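Local coordinates for protein alpha-1,4-endofucoidanase (Mariniflexile fucanivorans, PDB 6DLH) that hydrolyses internal alpha-1,4 linkages of fucoidan with a retaining mechanism, as a family 107 glycoside hydrolase, and carries several bound calcium ions alongside Ig-like domains, at residues I516-G521 against D557-E562; P530-N535 against S614-K619; L643-G648 against I724-I729; S678-L683 against G705-T710. One frame throughout, in Å; residues are numbered along the deposited sequence.

Interaction 1: I516-G521 against D557-E562; sequences ISHPAG and DFYDFE. With CA (calcium ion), chain G.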
loop_
_atom_site.group_PDB
_atom_site.type_symbol
_atom_site.label_atom_id
_atom_site.label_comp_id
_atom_site.label_asym_id
_atom_site.label_seq_id
_atom_site.Cartn_x
_atom_site.Cartn_y
_atom_site.Cartn_z
ATOM N N ILE A 516 -23.664 1.378 15.039
ATOM C CA ILE A 516 -22.845 0.272 14.569
ATOM C C ILE A 516 -23.691 -0.644 13.688
ATOM O O ILE A 516 -24.911 -0.713 13.835
ATOM C CB ILE A 516 -22.199 -0.486 15.750
ATOM C CG1 ILE A 516 -21.244 -1.593 15.288
ATOM C CG2 ILE A 516 -23.253 -1.021 16.710
ATOM C CD1 ILE A 516 -19.962 -1.094 14.652
ATOM N N SER A 517 -23.013 -1.331 12.765
ATOM C CA SER A 517 -23.635 -2.288 11.867
ATOM C C SER A 517 -22.792 -3.557 11.853
ATOM O O SER A 517 -21.714 -3.583 11.263
ATOM C CB SER A 517 -23.784 -1.696 10.487
ATOM O OG SER A 517 -24.455 -2.596 9.616
ATOM N N HIS A 518 -23.292 -4.603 12.517
ATOM C CA HIS A 518 -22.550 -5.845 12.672
ATOM C C HIS A 518 -22.436 -6.568 11.334
ATOM O O HIS A 518 -23.329 -6.465 10.499
ATOM C CB HIS A 518 -23.203 -6.722 13.746
ATOM C CG HIS A 518 -23.346 -6.015 15.048
ATOM N ND1 HIS A 518 -22.265 -5.764 15.871
ATOM C CD2 HIS A 518 -24.428 -5.480 15.657
ATOM C CE1 HIS A 518 -22.676 -5.113 16.940
ATOM N NE2 HIS A 518 -24.000 -4.931 16.836
ATOM N N PRO A 519 -21.338 -7.323 11.092
ATOM C CA PRO A 519 -21.206 -8.114 9.869
ATOM C C PRO A 519 -22.092 -9.352 9.961
ATOM O O PRO A 519 -22.398 -9.817 11.060
ATOM C CB PRO A 519 -19.726 -8.527 9.888
ATOM C CG PRO A 519 -19.384 -8.597 11.362
ATOM C CD PRO A 519 -20.184 -7.476 11.992
ATOM N N ALA A 520 -22.498 -9.875 8.799
ATOM C CA ALA A 520 -23.252 -11.117 8.740
ATOM C C ALA A 520 -22.309 -12.295 8.977
ATOM O O ALA A 520 -21.096 -12.167 8.812
ATOM C CB ALA A 520 -23.965 -11.221 7.413
ATOM N N GLY A 521 -22.880 -13.434 9.388
ATOM C CA GLY A 521 -22.121 -14.657 9.595
ATOM C C GLY A 521 -21.749 -14.875 11.060
ATOM O O GLY A 521 -21.152 -15.895 11.403
ATOM N N ASP A 557 -13.076 -13.465 10.357
ATOM C CA ASP A 557 -12.650 -14.686 11.027
ATOM C C ASP A 557 -13.012 -14.659 12.513
ATOM O O ASP A 557 -13.135 -15.715 13.130
ATOM C CB ASP A 557 -11.171 -14.967 10.765
ATOM C CG ASP A 557 -10.845 -15.001 9.284
ATOM O OD1 ASP A 557 -11.357 -15.897 8.596
ATOM O OD2 ASP A 557 -10.107 -14.110 8.826
ATOM N N PHE A 558 -13.180 -13.453 13.078
ATOM C CA PHE A 558 -13.491 -13.274 14.488
ATOM C C PHE A 558 -14.172 -11.920 14.667
ATOM O O PHE A 558 -14.048 -11.052 13.805
ATOM C CB PHE A 558 -12.226 -13.442 15.335
ATOM C CG PHE A 558 -11.138 -12.435 15.044
ATOM C CD1 PHE A 558 -11.049 -11.254 15.771
ATOM C CD2 PHE A 558 -10.213 -12.659 14.035
ATOM C CE1 PHE A 558 -10.060 -10.322 15.493
ATOM C CE2 PHE A 558 -9.228 -11.725 13.756
ATOM C CZ PHE A 558 -9.150 -10.560 14.487
ATOM N N TYR A 559 -14.896 -11.733 15.775
ATOM C CA TYR A 559 -15.652 -10.499 15.936
ATOM C C TYR A 559 -16.081 -10.284 17.388
ATOM O O TYR A 559 -16.149 -11.229 18.168
ATOM C CB TYR A 559 -16.841 -10.466 14.970
ATOM C CG TYR A 559 -17.612 -9.173 14.981
ATOM C CD1 TYR A 559 -17.091 -8.020 14.406
ATOM C CD2 TYR A 559 -18.863 -9.094 15.579
ATOM C CE1 TYR A 559 -17.799 -6.828 14.415
ATOM C CE2 TYR A 559 -19.578 -7.906 15.600
ATOM C CZ TYR A 559 -19.046 -6.770 15.016
ATOM O OH TYR A 559 -19.752 -5.600 15.032
ATOM N N ASP A 560 -16.375 -9.019 17.726
ATOM C CA ASP A 560 -16.800 -8.621 19.059
ATOM C C ASP A 560 -17.942 -7.617 18.940
ATOM O O ASP A 560 -17.806 -6.580 18.288
ATOM C CB ASP A 560 -15.639 -8.046 19.876
ATOM C CG ASP A 560 -16.022 -7.722 21.312
ATOM O OD1 ASP A 560 -16.758 -6.719 21.533
ATOM O OD2 ASP A 560 -15.604 -8.476 22.202
ATOM N N PHE A 561 -19.059 -7.916 19.612
ATOM C CA PHE A 561 -20.292 -7.191 19.342
ATOM C C PHE A 561 -20.324 -5.855 20.073
ATOM O O PHE A 561 -21.229 -5.059 19.835
ATOM C CB PHE A 561 -21.527 -8.057 19.612
ATOM C CG PHE A 561 -21.864 -8.979 18.470
ATOM C CD1 PHE A 561 -21.292 -10.240 18.384
ATOM C CD2 PHE A 561 -22.733 -8.574 17.465
ATOM C CE1 PHE A 561 -21.588 -11.079 17.320
ATOM C CE2 PHE A 561 -23.032 -9.415 16.403
ATOM C CZ PHE A 561 -22.455 -10.666 16.333
ATOM N N GLU A 562 -19.336 -5.611 20.944
ATOM C CA GLU A 562 -19.252 -4.337 21.647
ATOM C C GLU A 562 -18.092 -3.514 21.090
ATOM O O GLU A 562 -17.818 -2.424 21.586
ATOM C CB GLU A 562 -19.107 -4.530 23.160
ATOM C CG GLU A 562 -20.254 -5.304 23.793
ATOM C CD GLU A 562 -20.225 -6.800 23.526
ATOM O OE1 GLU A 562 -19.127 -7.401 23.621
ATOM O OE2 GLU A 562 -21.303 -7.358 23.220
HETATM CA CA CA G . -16.935 -7.847 24.239
HETATM O O HOH W 1 -17.517 -7.624 26.739
#

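Interaction 2: P530-N535 against S614-K619; sequences PVWFSN and SDTEIK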
loop_
_atom_site.group_PDB
_atom_site.type_symbol
_atom_site.label_atom_id
_atom_site.label_comp_id
_atom_site.label_asym_id
_atom_site.label_seq_id
_atom_site.Cartn_x
_atom_site.Cartn_y
_atom_site.Cartn_z
ATOM N N PRO A 530 -16.104 -12.394 22.762
ATOM C CA PRO A 530 -15.665 -12.307 21.368
ATOM C C PRO A 530 -15.680 -13.720 20.788
ATOM O O PRO A 530 -15.347 -14.667 21.496
ATOM C CB PRO A 530 -14.246 -11.737 21.489
ATOM C CG PRO A 530 -13.761 -12.250 22.828
ATOM C CD PRO A 530 -14.992 -12.254 23.716
ATOM N N VAL A 531 -16.078 -13.841 19.512
ATOM C CA VAL A 531 -16.408 -15.125 18.904
ATOM C C VAL A 531 -15.644 -15.322 17.595
ATOM O O VAL A 531 -15.418 -14.370 16.854
ATOM C CB VAL A 531 -17.927 -15.265 18.672
ATOM C CG1 VAL A 531 -18.695 -15.515 19.959
ATOM C CG2 VAL A 531 -18.507 -14.082 17.911
ATOM N N TRP A 532 -15.286 -16.580 17.308
ATOM C CA TRP A 532 -14.746 -16.976 16.014
ATOM C C TRP A 532 -15.880 -17.232 15.018
ATOM O O TRP A 532 -17.030 -17.413 15.413
ATOM C CB TRP A 532 -13.859 -18.216 16.164
ATOM C CG TRP A 532 -12.604 -18.007 16.953
ATOM C CD1 TRP A 532 -12.427 -18.232 18.288
ATOM C CD2 TRP A 532 -11.329 -17.571 16.450
ATOM N NE1 TRP A 532 -11.135 -17.958 18.654
ATOM C CE2 TRP A 532 -10.438 -17.545 17.549
ATOM C CE3 TRP A 532 -10.856 -17.182 15.190
ATOM C CZ2 TRP A 532 -9.105 -17.154 17.420
ATOM C CZ3 TRP A 532 -9.539 -16.797 15.065
ATOM C CH2 TRP A 532 -8.678 -16.787 16.163
ATOM N N PHE A 533 -15.542 -17.245 13.719
ATOM C CA PHE A 533 -16.519 -17.445 12.658
ATOM C C PHE A 533 -17.068 -18.873 12.703
ATOM O O PHE A 533 -18.278 -19.073 12.628
ATOM C CB PHE A 533 -15.938 -17.075 11.287
ATOM C CG PHE A 533 -16.808 -17.455 10.114
ATOM C CD1 PHE A 533 -17.917 -16.691 9.772
ATOM C CD2 PHE A 533 -16.532 -18.592 9.366
ATOM C CE1 PHE A 533 -18.725 -17.055 8.704
ATOM C CE2 PHE A 533 -17.343 -18.959 8.301
ATOM C CZ PHE A 533 -18.438 -18.190 7.970
ATOM N N SER A 534 -16.167 -19.853 12.839
ATOM C CA SER A 534 -16.550 -21.252 12.924
ATOM C C SER A 534 -15.495 -22.059 13.676
ATOM O O SER A 534 -14.426 -21.554 14.021
ATOM C CB SER A 534 -16.821 -21.834 11.559
ATOM O OG SER A 534 -15.616 -21.973 10.830
ATOM N N ASN A 535 -15.831 -23.332 13.913
ATOM C CA ASN A 535 -15.009 -24.271 14.652
ATOM C C ASN A 535 -15.316 -25.676 14.139
ATOM O O ASN A 535 -16.411 -26.183 14.370
ATOM C CB ASN A 535 -15.268 -24.152 16.157
ATOM C CG ASN A 535 -14.336 -24.997 16.998
ATOM O OD1 ASN A 535 -13.362 -25.560 16.494
ATOM N ND2 ASN A 535 -14.630 -25.093 18.286
ATOM N N SER A 614 -12.913 -16.910 23.801
ATOM C CA SER A 614 -13.406 -18.149 23.217
ATOM C C SER A 614 -12.352 -18.746 22.288
ATOM O O SER A 614 -11.529 -18.022 21.737
ATOM C CB SER A 614 -14.732 -17.950 22.508
ATOM O OG SER A 614 -14.595 -17.144 21.347
ATOM N N ASP A 615 -12.385 -20.071 22.121
ATOM C CA ASP A 615 -11.373 -20.774 21.348
ATOM C C ASP A 615 -11.972 -21.278 20.037
ATOM O O ASP A 615 -13.191 -21.317 19.868
ATOM C CB ASP A 615 -10.757 -21.932 22.140
ATOM C CG ASP A 615 -10.105 -21.522 23.452
ATOM O OD1 ASP A 615 -9.409 -20.482 23.475
ATOM O OD2 ASP A 615 -10.290 -22.252 24.444
ATOM N N THR A 616 -11.083 -21.624 19.100
ATOM C CA THR A 616 -11.431 -22.393 17.918
ATOM C C THR A 616 -10.252 -23.290 17.556
ATOM O O THR A 616 -9.155 -23.122 18.082
ATOM C CB THR A 616 -11.853 -21.505 16.742
ATOM O OG1 THR A 616 -12.521 -22.353 15.808
ATOM C CG2 THR A 616 -10.688 -20.824 16.058
ATOM N N GLU A 617 -10.504 -24.245 16.657
ATOM C CA GLU A 617 -9.463 -25.123 16.148
ATOM C C GLU A 617 -9.152 -24.687 14.721
ATOM O O GLU A 617 -10.067 -24.527 13.913
ATOM C CB GLU A 617 -9.906 -26.587 16.225
ATOM C CG GLU A 617 -8.967 -27.545 15.504
ATOM C CD GLU A 617 -9.431 -28.987 15.338
ATOM O OE1 GLU A 617 -10.610 -29.291 15.663
ATOM O OE2 GLU A 617 -8.611 -29.812 14.875
ATOM N N ILE A 618 -7.857 -24.472 14.446
ATOM C CA ILE A 618 -7.386 -24.100 13.122
ATOM C C ILE A 618 -6.707 -25.317 12.502
ATOM O O ILE A 618 -5.855 -25.935 13.131
ATOM C CB ILE A 618 -6.437 -22.882 13.191
ATOM C CG1 ILE A 618 -7.090 -21.663 13.855
ATOM C CG2 ILE A 618 -5.857 -22.553 11.823
ATOM C CD1 ILE A 618 -7.944 -20.818 12.944
ATOM N N LYS A 619 -7.095 -25.643 11.263
ATOM C CA LYS A 619 -6.560 -26.802 10.567
ATOM C C LYS A 619 -5.870 -26.349 9.282
ATOM O O LYS A 619 -6.461 -25.657 8.454
ATOM C CB LYS A 619 -7.670 -27.815 10.257
ATOM C CG LYS A 619 -8.331 -28.487 11.457
ATOM C CD LYS A 619 -8.805 -29.900 11.141
ATOM C CE LYS A 619 -10.090 -30.296 11.843
HETATM O O HOH W 2 -16.103 -18.371 19.371
#

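Interaction 3: L643-G648 against I724-I729; sequences LNLTDG and ILINVI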
loop_
_atom_site.group_PDB
_atom_site.type_symbol
_atom_site.label_atom_id
_atom_site.label_comp_id
_atom_site.label_asym_id
_atom_site.label_seq_id
_atom_site.Cartn_x
_atom_site.Cartn_y
_atom_site.Cartn_z
ATOM N N LEU A 643 22.546 -35.145 -11.018
ATOM C CA LEU A 643 22.488 -33.705 -10.833
ATOM C C LEU A 643 23.536 -33.061 -11.734
ATOM O O LEU A 643 24.714 -33.012 -11.381
ATOM C CB LEU A 643 22.728 -33.362 -9.358
ATOM C CG LEU A 643 21.477 -33.300 -8.481
ATOM C CD1 LEU A 643 20.923 -34.692 -8.203
ATOM C CD2 LEU A 643 21.763 -32.576 -7.172
ATOM N N ASN A 644 23.086 -32.602 -12.908
ATOM C CA ASN A 644 23.916 -31.869 -13.849
ATOM C C ASN A 644 24.026 -30.419 -13.379
ATOM O O ASN A 644 23.033 -29.692 -13.369
ATOM C CB ASN A 644 23.374 -31.988 -15.277
ATOM C CG ASN A 644 24.377 -31.576 -16.336
ATOM O OD1 ASN A 644 25.537 -31.300 -16.032
ATOM N ND2 ASN A 644 23.940 -31.541 -17.586
ATOM N N LEU A 645 25.243 -30.013 -12.987
ATOM C CA LEU A 645 25.490 -28.740 -12.327
ATOM C C LEU A 645 26.079 -27.723 -13.305
ATOM O O LEU A 645 26.186 -27.985 -14.501
ATOM C CB LEU A 645 26.416 -28.975 -11.129
ATOM C CG LEU A 645 25.753 -28.937 -9.752
ATOM C CD1 LEU A 645 24.479 -29.769 -9.711
ATOM C CD2 LEU A 645 26.724 -29.383 -8.666
ATOM N N THR A 646 26.424 -26.542 -12.777
ATOM C CA THR A 646 26.925 -25.429 -13.567
ATOM C C THR A 646 28.385 -25.679 -13.933
ATOM O O THR A 646 29.167 -26.129 -13.094
ATOM C CB THR A 646 26.821 -24.107 -12.789
ATOM O OG1 THR A 646 25.496 -23.982 -12.276
ATOM C CG2 THR A 646 27.157 -22.887 -13.618
ATOM N N ASP A 647 28.727 -25.343 -15.184
ATOM C CA ASP A 647 30.083 -25.384 -15.706
ATOM C C ASP A 647 31.068 -24.738 -14.734
ATOM O O ASP A 647 30.738 -23.778 -14.037
ATOM C CB ASP A 647 30.185 -24.686 -17.065
ATOM C CG ASP A 647 29.497 -25.438 -18.189
ATOM O OD1 ASP A 647 28.960 -26.535 -17.915
ATOM O OD2 ASP A 647 29.506 -24.925 -19.334
ATOM N N GLY A 648 32.280 -25.301 -14.705
ATOM C CA GLY A 648 33.434 -24.695 -14.064
ATOM C C GLY A 648 34.388 -24.131 -15.114
ATOM O O GLY A 648 34.269 -24.444 -16.300
ATOM N N ILE A 724 26.865 -36.366 -9.208
ATOM C CA ILE A 724 26.993 -34.956 -9.556
ATOM C C ILE A 724 27.977 -34.831 -10.721
ATOM O O ILE A 724 29.090 -35.345 -10.648
ATOM C CB ILE A 724 27.432 -34.124 -8.329
ATOM C CG1 ILE A 724 26.279 -33.851 -7.355
ATOM C CG2 ILE A 724 28.093 -32.822 -8.761
ATOM C CD1 ILE A 724 25.827 -35.042 -6.542
ATOM N N LEU A 725 27.558 -34.131 -11.783
ATOM C CA LEU A 725 28.295 -34.026 -13.034
ATOM C C LEU A 725 28.553 -32.549 -13.343
ATOM O O LEU A 725 27.616 -31.782 -13.557
ATOM C CB LEU A 725 27.443 -34.687 -14.125
ATOM C CG LEU A 725 27.947 -34.583 -15.567
ATOM C CD1 LEU A 725 29.087 -35.561 -15.815
ATOM C CD2 LEU A 725 26.816 -34.852 -16.552
ATOM N N ILE A 726 29.836 -32.158 -13.343
ATOM C CA ILE A 726 30.266 -30.800 -13.646
ATOM C C ILE A 726 31.196 -30.839 -14.854
ATOM O O ILE A 726 32.227 -31.511 -14.826
ATOM C CB ILE A 726 30.984 -30.146 -12.445
ATOM C CG1 ILE A 726 30.082 -30.012 -11.217
ATOM C CG2 ILE A 726 31.582 -28.806 -12.846
ATOM C CD1 ILE A 726 30.839 -29.818 -9.921
ATOM N N ASN A 727 30.830 -30.086 -15.896
ATOM C CA ASN A 727 31.715 -29.822 -17.017
ATOM C C ASN A 727 32.670 -28.685 -16.654
ATOM O O ASN A 727 32.234 -27.591 -16.300
ATOM C CB ASN A 727 30.925 -29.465 -18.279
ATOM C CG ASN A 727 31.811 -29.383 -19.501
ATOM O OD1 ASN A 727 33.005 -29.656 -19.415
ATOM N ND2 ASN A 727 31.241 -29.018 -20.637
ATOM N N VAL A 728 33.979 -28.957 -16.752
ATOM C CA VAL A 728 35.005 -27.954 -16.510
ATOM C C VAL A 728 35.508 -27.446 -17.861
ATOM O O VAL A 728 36.072 -28.215 -18.632
ATOM C CB VAL A 728 36.149 -28.512 -15.635
ATOM C CG1 VAL A 728 37.302 -27.528 -15.485
ATOM C CG2 VAL A 728 35.663 -28.961 -14.264
ATOM N N ILE A 729 35.282 -26.155 -18.143
ATOM C CA ILE A 729 35.757 -25.508 -19.359
ATOM C C ILE A 729 37.152 -24.945 -19.095
ATOM O O ILE A 729 37.365 -24.238 -18.109
ATOM C CB ILE A 729 34.792 -24.394 -19.822
ATOM C CG1 ILE A 729 33.335 -24.857 -19.920
ATOM C CG2 ILE A 729 35.270 -23.751 -21.117
ATOM C CD1 ILE A 729 33.054 -25.811 -21.060
HETATM O O HOH W 3 28.380 -28.472 -16.361
#

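Interaction 4: S678-L683 against G705-T710; sequences SGPDWL and GENSFT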
loop_
_atom_site.group_PDB
_atom_site.type_symbol
_atom_site.label_atom_id
_atom_site.label_comp_id
_atom_site.label_asym_id
_atom_site.label_seq_id
_atom_site.Cartn_x
_atom_site.Cartn_y
_atom_site.Cartn_z
ATOM N N SER A 678 33.119 -40.618 -4.210
ATOM C CA SER A 678 34.083 -40.761 -5.296
ATOM C C SER A 678 34.123 -39.524 -6.191
ATOM O O SER A 678 33.258 -38.654 -6.089
ATOM C CB SER A 678 33.841 -42.013 -6.106
ATOM O OG SER A 678 32.773 -41.827 -7.019
ATOM N N GLY A 679 35.149 -39.474 -7.060
ATOM C CA GLY A 679 35.323 -38.472 -8.104
ATOM C C GLY A 679 36.531 -37.572 -7.839
ATOM O O GLY A 679 37.050 -37.556 -6.724
ATOM N N PRO A 680 36.986 -36.772 -8.838
ATOM C CA PRO A 680 38.162 -35.902 -8.694
ATOM C C PRO A 680 38.299 -35.124 -7.382
ATOM O O PRO A 680 37.305 -34.713 -6.781
ATOM C CB PRO A 680 37.997 -34.919 -9.861
ATOM C CG PRO A 680 37.335 -35.762 -10.933
ATOM C CD PRO A 680 36.386 -36.672 -10.180
ATOM N N ASP A 681 39.560 -34.898 -6.984
ATOM C CA ASP A 681 39.940 -34.452 -5.651
ATOM C C ASP A 681 39.641 -32.970 -5.438
ATOM O O ASP A 681 39.559 -32.524 -4.293
ATOM C CB ASP A 681 41.431 -34.683 -5.388
ATOM C CG ASP A 681 41.765 -36.066 -4.859
ATOM O OD1 ASP A 681 40.822 -36.799 -4.480
ATOM O OD2 ASP A 681 42.969 -36.398 -4.824
ATOM N N TRP A 682 39.497 -32.211 -6.532
ATOM C CA TRP A 682 39.416 -30.763 -6.419
ATOM C C TRP A 682 38.129 -30.294 -5.736
ATOM O O TRP A 682 38.142 -29.247 -5.091
ATOM C CB TRP A 682 39.665 -30.061 -7.762
ATOM C CG TRP A 682 38.646 -30.321 -8.827
ATOM C CD1 TRP A 682 38.707 -31.269 -9.806
ATOM C CD2 TRP A 682 37.430 -29.587 -9.057
ATOM N NE1 TRP A 682 37.608 -31.188 -10.617
ATOM C CE2 TRP A 682 36.807 -30.164 -10.186
ATOM C CE3 TRP A 682 36.806 -28.505 -8.423
ATOM C CZ2 TRP A 682 35.591 -29.699 -10.686
ATOM C CZ3 TRP A 682 35.606 -28.044 -8.919
ATOM C CH2 TRP A 682 35.007 -28.636 -10.034
ATOM N N LEU A 683 37.037 -31.065 -5.867
ATOM C CA LEU A 683 35.733 -30.659 -5.360
ATOM C C LEU A 683 35.439 -31.360 -4.032
ATOM O O LEU A 683 35.413 -32.588 -3.960
ATOM C CB LEU A 683 34.669 -30.970 -6.420
ATOM C CG LEU A 683 33.217 -30.646 -6.053
ATOM C CD1 LEU A 683 32.820 -29.250 -6.518
ATOM C CD2 LEU A 683 32.269 -31.672 -6.650
ATOM N N GLY A 705 36.450 -30.949 -19.081
ATOM C CA GLY A 705 35.430 -31.905 -19.486
ATOM C C GLY A 705 34.590 -32.378 -18.301
ATOM O O GLY A 705 34.677 -31.803 -17.217
ATOM N N GLU A 706 33.817 -33.452 -18.522
ATOM C CA GLU A 706 32.781 -33.902 -17.608
ATOM C C GLU A 706 33.403 -34.619 -16.409
ATOM O O GLU A 706 33.943 -35.712 -16.542
ATOM C CB GLU A 706 31.765 -34.781 -18.351
ATOM C CG GLU A 706 31.073 -34.087 -19.527
ATOM C CD GLU A 706 30.099 -32.973 -19.166
ATOM O OE1 GLU A 706 29.758 -32.851 -17.972
ATOM O OE2 GLU A 706 29.679 -32.225 -20.079
ATOM N N ASN A 707 33.298 -33.996 -15.234
ATOM C CA ASN A 707 33.850 -34.515 -13.992
ATOM C C ASN A 707 32.731 -35.167 -13.188
ATOM O O ASN A 707 31.813 -34.483 -12.740
ATOM C CB ASN A 707 34.496 -33.407 -13.153
ATOM C CG ASN A 707 35.823 -32.918 -13.696
ATOM O OD1 ASN A 707 36.806 -32.869 -12.957
ATOM N ND2 ASN A 707 35.871 -32.565 -14.975
ATOM N N SER A 708 32.834 -36.491 -12.996
ATOM C CA SER A 708 31.773 -37.251 -12.360
ATOM C C SER A 708 32.100 -37.498 -10.887
ATOM O O SER A 708 33.215 -37.890 -10.545
ATOM C CB SER A 708 31.507 -38.525 -13.118
ATOM O OG SER A 708 30.489 -39.286 -12.487
ATOM N N PHE A 709 31.110 -37.257 -10.023
ATOM C CA PHE A 709 31.263 -37.421 -8.585
ATOM C C PHE A 709 30.084 -38.217 -8.036
ATOM O O PHE A 709 29.030 -38.282 -8.662
ATOM C CB PHE A 709 31.307 -36.062 -7.880
ATOM C CG PHE A 709 32.388 -35.123 -8.354
ATOM C CD1 PHE A 709 32.198 -34.330 -9.480
ATOM C CD2 PHE A 709 33.593 -35.027 -7.674
ATOM C CE1 PHE A 709 33.192 -33.468 -9.916
ATOM C CE2 PHE A 709 34.587 -34.165 -8.114
ATOM C CZ PHE A 709 34.385 -33.386 -9.231
ATOM N N THR A 710 30.266 -38.816 -6.855
ATOM C CA THR A 710 29.157 -39.482 -6.193
ATOM C C THR A 710 29.081 -38.993 -4.747
ATOM O O THR A 710 30.108 -38.788 -4.098
ATOM C CB THR A 710 29.220 -41.012 -6.359
ATOM O OG1 THR A 710 30.277 -41.533 -5.549
ATOM C CG2 THR A 710 29.408 -41.457 -7.795
#

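Interaction 1: I516-G521 against D557-E562
P519 lies over one face of the Y559 ring, its CD 3.3 Å from Y559 CZ and displaced toward the rim, while H518 meets the same ring at its edge. The pyrrolidine methylene makes a CH-pi contact 23° off the ring normal. At the edge, H518 ND1 and Y559 OH share a 2.7 Å hydrogen bond in which either may be the donor; the two rings meet rim to rim, their planes nearly perpendicular at 83°. One face of the imidazole is covered by F561, whose CD2 stands 3.3 Å from H518 ND1, the two rings set obliquely. Y559 CE2 in turn sits over the centre of the F561 ring, completing an aromatic cluster that joins the loop between strands 505-513 and 531-532 to the calcium-binding turn of an Ig-like domain. A phenylalanine in place of Y559 would keep the ring beneath P519 but would probably leave H518 ND1 without this partner and its imidazole freer to turn. Within 557-562, D560 OD1 accepts from E562 N at 2.9 Å, forming an Asx turn; D560 OD2 and E562 OE1 bind the calcium ion at 2.5 and 2.3 Å, with G528, D564 and D609 among its other ligands.

Interaction 2: P530-N535 against S614-K619
S614 OG is gripped from two directions: it donates to P530 O at 2.6 Å and accepts from a water that itself takes the backbone N-H of W532. The bond to P530 O lies in the carbonyl plane, on a lone pair, and it is reached because OG stands between the backbone N and the carbonyl carbon of S614 (chi1 68°). Two residues after P530, the indole of W532 reaches across the 614-619 strand. Its NE1 donates to S614 O at 3.1 Å, with the acceptor close to the ring plane but the N-H bent (138°) and placed above the carbonyl plane. T616 stands roughly perpendicular to W532 and lays CG2 over the five-membered ring, 3.3 Å from W532 CD2, a CH-pi contact. The other branch of the same side chain is polar: T616 OG1 donates to S534 O at 2.7 Å, again on a lone pair. The methyl and the hydroxyl of one threonine thus serve an aromatic face and a carbonyl at once. Further on, the side chain of N535 runs antiparallel alongside that of T616, and its OD1 receives E617 N at 3.2 Å from well above the amide plane. F605, V607 and M537 also pack on W532. Side chains, rather than a backbone ladder, join these two segments; strand 531-532 pairs instead with 558-559, and strand 537-543 then pairs in parallel with 613-623, consistent with the partner change of the first strand in many Ig-like sandwiches.

Interaction 3: L643-G648 against I724-I729
L643 pairs in parallel with I724, and the tight part of this contact lies in the backbone ladders and in the apolar packing around L645. L725 N donates to L643 O at 3.1 Å, and L645 N returns a nearly straight bond (178°) to L725 O at 3.0 Å. L645 lies along two isoleucines of the neighbouring strand: its CD2 rests 3.7 Å from I724 CG2, and its CB packs against I726 CG1. I726 has CG1 anti to the carbonyl carbon (chi1 -62°), which sends that branch to L645 and leaves CG2 to lie against T646 O. Y654 and Y656 of strand 654-659 pack on L645 from the same domain. The first strand of this Ig-like domain runs here alongside its last, but the pairing is interrupted between N644 and G648, where L645 to D647 bow outward against only I726 and N727, so the register shifts by one between two short parallel ladders. In the second, N727 O accepts G648 N at 2.8 Å, and G648 O takes I729 N at 2.7 Å; G648 CA and V728 CA are 4.4 Å apart. The outer side is looser and more polar. A water sits in the outward bow, accepting from N727 N at 3.0 Å and lying near L645 O and D647 OD1, not all of which it can serve at once. D647 and N727 run alongside each other, carboxylate and amide planes 71° apart. Beyond them D647 OD2 merely brushes the CG1 and CD1 atoms of the exposed I729.

Interaction 4: S678-L683 against G705-T710
F709 is held between P680 and L683, one on each face of its ring. L683 CD2 sits over the ring centre, 3.5 Å from the centroid and almost on the normal. On the opposite face P680 CD comes in nearer the rim, 3.7 Å from F709 CE2. The ring also turns its edge to the face of W682 in an offset edge-to-face pair, planes at 86°. W682 in turn is pinned by its own N-H: NE1 donates to N707 OD1 at 3.0 Å in a nearly straight bond (173°), with OD1 in the indole plane but the donor above the amide plane. An alanine in place of W682 would remove that N-H and would probably leave N707 OD1 without its donor and the edge of F709 without its aromatic wall. The next shell fixes these groups. N707 ND2 donates to D703 O and, weakly, to G705 O, which orients the amide, while V728 and P699 pack on the indole. P680 to L683 form a type I beta turn, and K676 NZ binds P680 O and L683 O. Just before the turn, strand 674-678 ends in an antiparallel hydrogen-bonded pair, S678 with T710: T710 N donates to S678 O at 3.1 Å, and S678 OG shares a 2.9 Å bond with T710 OG1, which T677 OG1 also engages. Between pair and turn lies G679, where a CB would collide with S708 O. The result is a type I turn in the connection from strand 674-678 to strand 684-689, packed over a buried phenylalanine of strand 705-713, within an Ig-like beta sandwich.

In the fold
From the N terminus, interaction 1 opens first, at 516-521, and interaction 2 opens at 530-535 before 557-562 has closed the earlier loop; interaction 2 closes only at 614-619, so the two cross. They meet in the small sheet of strands 531-532 and 558-559; together the two contacts tie the incoming loop, the calcium-binding turn and strand 613-623. Interactions 3 and 4 follow in series, after interaction 2 has closed, within the next Ig-like domain. Interaction 3 pairs its first and last strands, and interaction 4 is nested inside that span. Strands 705-713 and 720-729 are neighbours, so the two contacts share one sheet. The centres of interactions 2 and 3 lie about 53 Å apart, without touching.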